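Local coordinates for protein 4-oxalocrotonate tautomerase (Staphylococcus aureus, PDB 2X4K) that belongs to the tautomerase superfamily of small beta-alpha-beta enzymes and assembles as a hexamer of identical short chains, at residues Val26-Glu31 and Ala36-Ile41; Asn51-Gly54 and Arg59-Asp62. All blocks are in the same frame, centred on the assembly; numbering follows the deposited sequence.

In the fold
From the N terminus the chain runs through strand 5-11, helix 16-34 and strand 42-48, a beta-alpha-beta unit with the two strands parallel, and ends in a small hairpin of strands 53-55 and 58-59. Interaction 1 closes the turn by which the helix gives way to strand 42-48, folding 36-41 back on the last turns of the helix. Interaction 2 follows in series, neither nested nor crossed, and closes the hairpin at the C terminus. The two lie on opposite sides of the chain's centre, their centres 31 Å apart and nearest atoms about 17 Å apart. Both touch the second subunit, while the third packs on interaction 1 and the fourth on interaction 2.

Interaction 1 of 2, residues Val26-Glu31 and Ala36-Ile41; sequences VTDAVE and ANRQAI. With ZN (zinc ion), chain F.
Arg38 reaches back from the connection that follows helix 16-34 to meet Asp28 and Glu31, a salt-bridge network at the helix-to-strand turn of the beta-alpha-beta unit. Its NH1 and NH2 both grip Asp28 OD1 end-on, NH1 at 2.7 Å on the anti lone pair and NH2 from the syn side, out of the carboxylate plane. NH1 also gives a straighter bond, 159° at the hydrogen, to Glu31 OE1 at 2.8 Å, which lies in the guanidinium plane. The other oxygen, Glu31 OE2, binds zinc at 1.9 Å, so one carboxylate joins the metal to the arginine; the two cations probably help keep it ionised. Over the centre of one guanidinium face sits Thr27 CG2, 3.5 Å from Arg38 CZ.

Alongside the salt bridges, an apolar patch forms where Ile41 points toward the helix: CD1 touches Val30 CG1 and Glu31 CB, and CG2 meets Thr27 CG2. Pro4 packs against Val30 and Ile41. Outside the two segments, Arg38 NE donates to Ala56 O of the third subunit, which probably helps to fix the guanidinium, and Thr27 OG1 bonds Val23 O one turn back. Thr27 CG2 stands anti to the backbone N, leaving OG1 beside that N, where a water donates to it at 2.8 Å and also to Ile41 O at 2.8 Å.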
ATOM      1  N   VAL A  26      -9.764 -10.024 -12.602  1.00  7.90           N
ATOM      2  CA  VAL A  26      -8.408  -9.564 -12.308  0.50  7.38           C
ATOM      3  C   VAL A  26      -7.506 -10.773 -12.042  1.00  7.37           C
ATOM      4  O   VAL A  26      -6.346 -10.807 -12.461  1.00  7.33           O
ATOM      5  CB  VAL A  26      -8.388  -8.577 -11.122  0.50  7.45           C
ATOM      6  CG1 VAL A  26      -6.979  -8.428 -10.560  0.50  6.39           C
ATOM      7  CG2 VAL A  26      -8.953  -7.220 -11.548  0.50  7.27           C
ATOM      8  N   THR A  27      -8.038 -11.764 -11.337  1.00  7.28           N
ATOM      9  CA  THR A  27      -7.279 -12.990 -11.081  1.00  7.35           C
ATOM     10  C   THR A  27      -6.947 -13.698 -12.393  1.00  7.14           C
ATOM     11  O   THR A  27      -5.805 -14.097 -12.601  1.00  7.70           O
ATOM     12  CB  THR A  27      -8.038 -13.903 -10.107  1.00  7.56           C
ATOM     13  OG1 THR A  27      -8.189 -13.220  -8.864  1.00  8.11           O
ATOM     14  CG2 THR A  27      -7.292 -15.193  -9.847  1.00  8.40           C
ATOM     15  N   ASP A  28      -7.927 -13.809 -13.289  1.00  7.79           N
ATOM     16  CA  ASP A  28      -7.697 -14.389 -14.612  1.00  8.21           C
ATOM     17  C   ASP A  28      -6.566 -13.661 -15.327  1.00  7.55           C
ATOM     18  O   ASP A  28      -5.706 -14.290 -15.943  1.00  8.25           O
ATOM     19  CB  ASP A  28      -8.932 -14.248 -15.524  1.00  8.66           C
ATOM     20  CG  ASP A  28     -10.129 -15.094 -15.109  1.00  9.69           C
ATOM     21  OD1 ASP A  28     -10.014 -15.994 -14.254  1.00 10.41           O
ATOM     22  OD2 ASP A  28     -11.216 -14.848 -15.693  1.00 11.65           O
ATOM     23  N   ALA A  29      -6.608 -12.334 -15.293  1.00  7.60           N
ATOM     24  CA  ALA A  29      -5.621 -11.505 -15.977  1.00  7.62           C
ATOM     25  C   ALA A  29      -4.213 -11.740 -15.454  1.00  7.27           C
ATOM     26  O   ALA A  29      -3.266 -11.865 -16.230  1.00  7.72           O
ATOM     27  CB  ALA A  29      -5.984 -10.029 -15.838  1.00  8.34           C
ATOM     28  N   VAL A  30      -4.066 -11.769 -14.134  1.00  7.02           N
ATOM     29  CA  VAL A  30      -2.761 -12.003 -13.521  1.00  7.39           C
ATOM     30  C   VAL A  30      -2.266 -13.403 -13.888  1.00  7.40           C
ATOM     31  O   VAL A  30      -1.118 -13.589 -14.298  1.00  8.31           O
ATOM     32  CB  VAL A  30      -2.832 -11.829 -11.994  1.00  7.62           C
ATOM     33  CG1 VAL A  30      -1.526 -12.276 -11.337  1.00  8.93           C
ATOM     34  CG2 VAL A  30      -3.143 -10.372 -11.650  1.00  8.62           C
ATOM     35  N   GLU A  31      -3.148 -14.383 -13.762  1.00  7.55           N
ATOM     36  CA  GLU A  31      -2.782 -15.769 -14.028  1.00  8.29           C
ATOM     37  C   GLU A  31      -2.288 -15.958 -15.458  1.00  8.64           C
ATOM     38  O   GLU A  31      -1.247 -16.570 -15.686  1.00  9.56           O
ATOM     39  CB  GLU A  31      -3.983 -16.668 -13.787  1.00  8.37           C
ATOM     40  CG  GLU A  31      -3.673 -18.143 -13.947  1.00  9.56           C
ATOM     41  CD  GLU A  31      -4.898 -19.016 -13.837  1.00 10.12           C
ATOM     42  OE1 GLU A  31      -5.924 -18.592 -13.272  1.00 11.31           O
ATOM     43  OE2 GLU A  31      -4.826 -20.158 -14.333  1.00 11.51           O
ATOM     44  N   ALA A  36       1.394 -17.325 -12.954  1.00 12.46           N
ATOM     45  CA  ALA A  36       1.235 -17.610 -11.530  1.00 12.53           C
ATOM     46  C   ALA A  36       0.162 -18.665 -11.317  1.00 12.49           C
ATOM     47  O   ALA A  36      -0.849 -18.687 -12.022  1.00 12.75           O
ATOM     48  CB  ALA A  36       0.869 -16.352 -10.766  1.00 12.32           C
ATOM     49  N   ASN A  37       0.393 -19.535 -10.337  1.00 13.04           N
ATOM     50  CA  ASN A  37      -0.625 -20.476  -9.885  1.00 13.46           C
ATOM     51  C   ASN A  37      -1.825 -19.709  -9.363  1.00 12.01           C
ATOM     52  O   ASN A  37      -1.665 -18.800  -8.554  1.00 12.12           O
ATOM     53  CB  ASN A  37      -0.083 -21.342  -8.751  1.00 14.92           C
ATOM     54  CG  ASN A  37       1.060 -22.228  -9.179  1.00 17.26           C
ATOM     55  OD1 ASN A  37       1.184 -22.585 -10.348  1.00 19.98           O
ATOM     56  ND2 ASN A  37       1.906 -22.595  -8.224  1.00 20.28           N
ATOM     57  N   ARG A  38      -3.023 -20.090  -9.797  1.00 11.71           N
ATOM     58  CA  ARG A  38      -4.215 -19.352  -9.417  1.00 11.19           C
ATOM     59  C   ARG A  38      -4.407 -19.297  -7.899  1.00 11.37           C
ATOM     60  O   ARG A  38      -4.845 -18.288  -7.369  1.00 11.50           O
ATOM     61  CB  ARG A  38      -5.454 -19.939 -10.079  1.00 11.14           C
ATOM     62  CG  ARG A  38      -6.625 -18.986 -10.065  1.00 10.73           C
ATOM     63  CD  ARG A  38      -7.849 -19.557 -10.721  1.00 10.91           C
ATOM     64  NE  ARG A  38      -8.963 -18.615 -10.659  1.00 10.75           N
ATOM     65  CZ  ARG A  38      -9.196 -17.646 -11.546  1.00 10.44           C
ATOM     66  NH1 ARG A  38      -8.401 -17.463 -12.586  1.00 10.06           N
ATOM     67  NH2 ARG A  38     -10.233 -16.837 -11.389  1.00 10.77           N
ATOM     68  N   GLN A  39      -4.057 -20.377  -7.205  1.00 12.31           N
ATOM     69  CA  GLN A  39      -4.231 -20.455  -5.751  1.00 13.63           C
ATOM     70  C   GLN A  39      -3.322 -19.492  -4.976  1.00 13.01           C
ATOM     71  O   GLN A  39      -3.509 -19.286  -3.775  1.00 14.54           O
ATOM     72  CB  GLN A  39      -4.012 -21.891  -5.253  1.00 14.95           C
ATOM     73  CG  GLN A  39      -2.597 -22.452  -5.443  1.00 17.36           C
ATOM     74  CD  GLN A  39      -2.436 -23.269  -6.720  1.00 19.48           C
ATOM     75  OE1 GLN A  39      -2.968 -22.917  -7.776  1.00 20.40           O
ATOM     76  NE2 GLN A  39      -1.684 -24.363  -6.628  1.00 21.94           N
ATOM     77  N   ALA A  40      -2.330 -18.931  -5.658  1.00 11.56           N
ATOM     78  CA  ALA A  40      -1.399 -17.994  -5.045  1.00 11.34           C
ATOM     79  C   ALA A  40      -1.747 -16.539  -5.356  1.00 10.27           C
ATOM     80  O   ALA A  40      -0.996 -15.642  -4.964  1.00 10.00           O
ATOM     81  CB  ALA A  40       0.009 -18.294  -5.531  1.00 12.58           C
ATOM     82  N   ILE A  41      -2.870 -16.299  -6.043  1.00  8.94           N
ATOM     83  CA  ILE A  41      -3.232 -14.945  -6.467  1.00  8.54           C
ATOM     84  C   ILE A  41      -4.302 -14.402  -5.527  1.00  8.24           C
ATOM     85  O   ILE A  41      -5.373 -14.991  -5.390  1.00  8.87           O
ATOM     86  CB  ILE A  41      -3.753 -14.909  -7.916  1.00  8.32           C
ATOM     87  CG1 ILE A  41      -2.683 -15.431  -8.879  1.00  8.80           C
ATOM     88  CG2 ILE A  41      -4.161 -13.479  -8.294  1.00  8.98           C
ATOM     89  CD1 ILE A  41      -3.186 -15.662 -10.301  1.00  8.99           C
TER
HETATM   90 ZN    ZN F1065      -6.387 -21.270 -14.343  1.00 10.48          ZN
HETATM   91  O   HOH W   1      -7.888 -13.946  -6.183  1.00  7.87           O

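Interaction 2 of 2, residues Asn51-Gly54 and Arg59-Asp62; sequences NHYG and RKSD
Tyr53 O accepts the backbone N-H of Lys60 at 3.0 Å, tying the two arms of the C-terminal beta hairpin. The same oxygen receives a CA-H...O contact from Arg59 CA. Next to it Gly54 and Arg59 form an antiparallel non-hydrogen-bonded pair, their CA atoms 3.9 Å apart, and a type I turn from Arg59 to Asp62 then closes through Asp62 N and Arg59 O.

All three guanidinium nitrogens of Arg59 donate. NH1 gives a rather bent bond to a lone pair of Asn51 O at 3.0 Å, the oxygen lying tilted from the guanidinium plane. The group also takes Asp62 side-on: NE donates to OD2 at 2.9 Å, and NH2 shares longer bonds between OD1 and OD2. NH2 also forms a salt bridge with Asp16 of the fourth subunit, so carboxylates of two chains bind the guanidinium and probably stabilise its charge. A bend at chi3 (-61°) turns its end back over Ser61, whose OG lies above one face.

Asn51 is held by both amide atoms: ND2 donates to Asp16 of the fourth subunit, while OD1 accepts from His52 ND1, which approaches from above the amide carbonyl plane rather than on a lone pair. His52 NE2 is hydrogen-bonded to Glu47 of the fourth subunit. Tyr53 and Gly54 also pair with one of its strands, carrying the sheet across the interface. Lys60 crosses Tyr53 at a slant, and the carbon-carbon approach is unusually short: Lys60 CG, anti to its carbonyl carbon (chi1 -66°), lies 3.1 Å from Tyr53 CE1.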
ATOM      1  N   ASN A  51     -14.519  12.351  -2.060  1.00 14.19           N
ATOM      2  CA  ASN A  51     -13.840  13.435  -1.363  1.00 14.32           C
ATOM      3  C   ASN A  51     -12.495  13.001  -0.747  1.00 13.03           C
ATOM      4  O   ASN A  51     -11.850  13.799  -0.055  1.00 13.55           O
ATOM      5  CB  ASN A  51     -14.767  14.057  -0.307  1.00 15.49           C
ATOM      6  CG  ASN A  51     -15.005  13.146   0.862  1.00 16.90           C
ATOM      7  OD1 ASN A  51     -14.998  11.929   0.715  1.00 19.23           O
ATOM      8  ND2 ASN A  51     -15.206  13.727   2.038  1.00 20.36           N
ATOM      9  N   HIS A  52     -12.056  11.768  -1.033  1.00 12.06           N
ATOM     10  CA  HIS A  52     -10.785  11.251  -0.519  0.50 11.58           C
ATOM     11  C   HIS A  52      -9.759  10.952  -1.592  1.00 11.14           C
ATOM     12  O   HIS A  52      -8.724  10.366  -1.311  1.00 11.65           O
ATOM     13  CB  HIS A  52     -11.021   9.989   0.294  0.50 11.55           C
ATOM     14  CG  HIS A  52     -11.533  10.265   1.661  0.50 11.52           C
ATOM     15  ND1 HIS A  52     -12.777  10.814   1.887  0.50 11.48           N
ATOM     16  CD2 HIS A  52     -10.961  10.102   2.873  0.50 12.57           C
ATOM     17  CE1 HIS A  52     -12.956  10.953   3.187  0.50 12.35           C
ATOM     18  NE2 HIS A  52     -11.868  10.534   3.807  0.50 12.60           N
ATOM     19  N   TYR A  53     -10.019  11.348  -2.833  1.00 10.73           N
ATOM     20  CA  TYR A  53      -9.010  11.160  -3.872  1.00 10.87           C
ATOM     21  C   TYR A  53      -9.160  12.139  -5.009  1.00 11.14           C
ATOM     22  O   TYR A  53     -10.221  12.728  -5.217  1.00 11.68           O
ATOM     23  CB  TYR A  53      -9.015   9.726  -4.407  1.00 10.90           C
ATOM     24  CG  TYR A  53     -10.209   9.359  -5.238  1.00 11.07           C
ATOM     25  CD1 TYR A  53     -10.205   9.524  -6.617  1.00 12.55           C
ATOM     26  CD2 TYR A  53     -11.337   8.804  -4.650  1.00 12.20           C
ATOM     27  CE1 TYR A  53     -11.296   9.156  -7.384  1.00 14.38           C
ATOM     28  CE2 TYR A  53     -12.439   8.438  -5.405  1.00 14.20           C
ATOM     29  CZ  TYR A  53     -12.418   8.625  -6.770  1.00 14.94           C
ATOM     30  OH  TYR A  53     -13.514   8.256  -7.514  1.00 18.09           O
ATOM     31  N   GLY A  54      -8.073  12.310  -5.742  1.00 11.17           N
ATOM     32  CA  GLY A  54      -8.064  13.211  -6.862  1.00 11.69           C
ATOM     33  C   GLY A  54      -6.867  13.035  -7.757  1.00 10.89           C
ATOM     34  O   GLY A  54      -5.976  12.221  -7.494  1.00 10.40           O
ATOM     35  N   ARG A  59     -10.052  17.029  -6.186  1.00 14.74           N
ATOM     36  CA  ARG A  59     -10.757  15.835  -5.737  1.00 15.24           C
ATOM     37  C   ARG A  59     -11.945  15.572  -6.638  1.00 16.22           C
ATOM     38  O   ARG A  59     -12.540  16.502  -7.183  1.00 16.95           O
ATOM     39  CB  ARG A  59     -11.256  15.994  -4.304  1.00 15.50           C
ATOM     40  CG  ARG A  59     -10.165  16.283  -3.299  1.00 15.76           C
ATOM     41  CD  ARG A  59     -10.730  16.331  -1.911  1.00 16.81           C
ATOM     42  NE  ARG A  59     -11.728  17.390  -1.805  1.00 17.75           N
ATOM     43  CZ  ARG A  59     -12.550  17.554  -0.776  1.00 18.78           C
ATOM     44  NH1 ARG A  59     -12.503  16.735   0.272  1.00 17.79           N
ATOM     45  NH2 ARG A  59     -13.416  18.556  -0.801  1.00 19.99           N
ATOM     46  N   LYS A  60     -12.311  14.305  -6.776  1.00 16.84           N
ATOM     47  CA  LYS A  60     -13.476  13.957  -7.583  1.00 18.32           C
ATOM     48  C   LYS A  60     -14.761  14.597  -7.058  1.00 19.03           C
ATOM     49  O   LYS A  60     -15.629  14.954  -7.849  1.00 20.37           O
ATOM     50  CB  LYS A  60     -13.634  12.445  -7.695  1.00 18.59           C
ATOM     51  CG  LYS A  60     -12.516  11.776  -8.467  1.00 19.82           C
ATOM     52  CD  LYS A  60     -12.237  12.412  -9.820  1.00 22.31           C
ATOM     53  CE  LYS A  60     -11.231  11.597 -10.611  1.00 23.27           C
ATOM     54  NZ  LYS A  60     -10.994  12.179 -11.962  1.00 25.35           N
ATOM     55  N   SER A  61     -14.875  14.771  -5.743  1.00 18.97           N
ATOM     56  CA  SER A  61     -16.058  15.407  -5.156  1.00 19.97           C
ATOM     57  C   SER A  61     -16.199  16.884  -5.527  1.00 21.06           C
ATOM     58  O   SER A  61     -17.286  17.439  -5.419  1.00 22.03           O
ATOM     59  CB  SER A  61     -16.039  15.283  -3.633  1.00 19.93           C
ATOM     60  OG  SER A  61     -14.876  15.883  -3.099  1.00 20.03           O
ATOM     61  N   ASP A  62     -15.105  17.520  -5.942  1.00 21.57           N
ATOM     62  CA  ASP A  62     -15.117  18.944  -6.269  1.00 23.00           C
ATOM     63  C   ASP A  62     -15.288  19.193  -7.769  1.00 23.99           C
ATOM     64  O   ASP A  62     -15.437  18.262  -8.564  1.00 25.07           O
ATOM     65  CB  ASP A  62     -13.833  19.603  -5.756  1.00 22.64           C
ATOM     66  CG  ASP A  62     -13.699  19.519  -4.245  1.00 22.74           C
ATOM     67  OD1 ASP A  62     -14.730  19.608  -3.541  1.00 25.68           O
ATOM     68  OD2 ASP A  62     -12.563  19.362  -3.759  1.00 22.66           O
ATOM     69  OXT ASP A  62     -15.298  20.340  -8.224  1.00 25.16           O
TER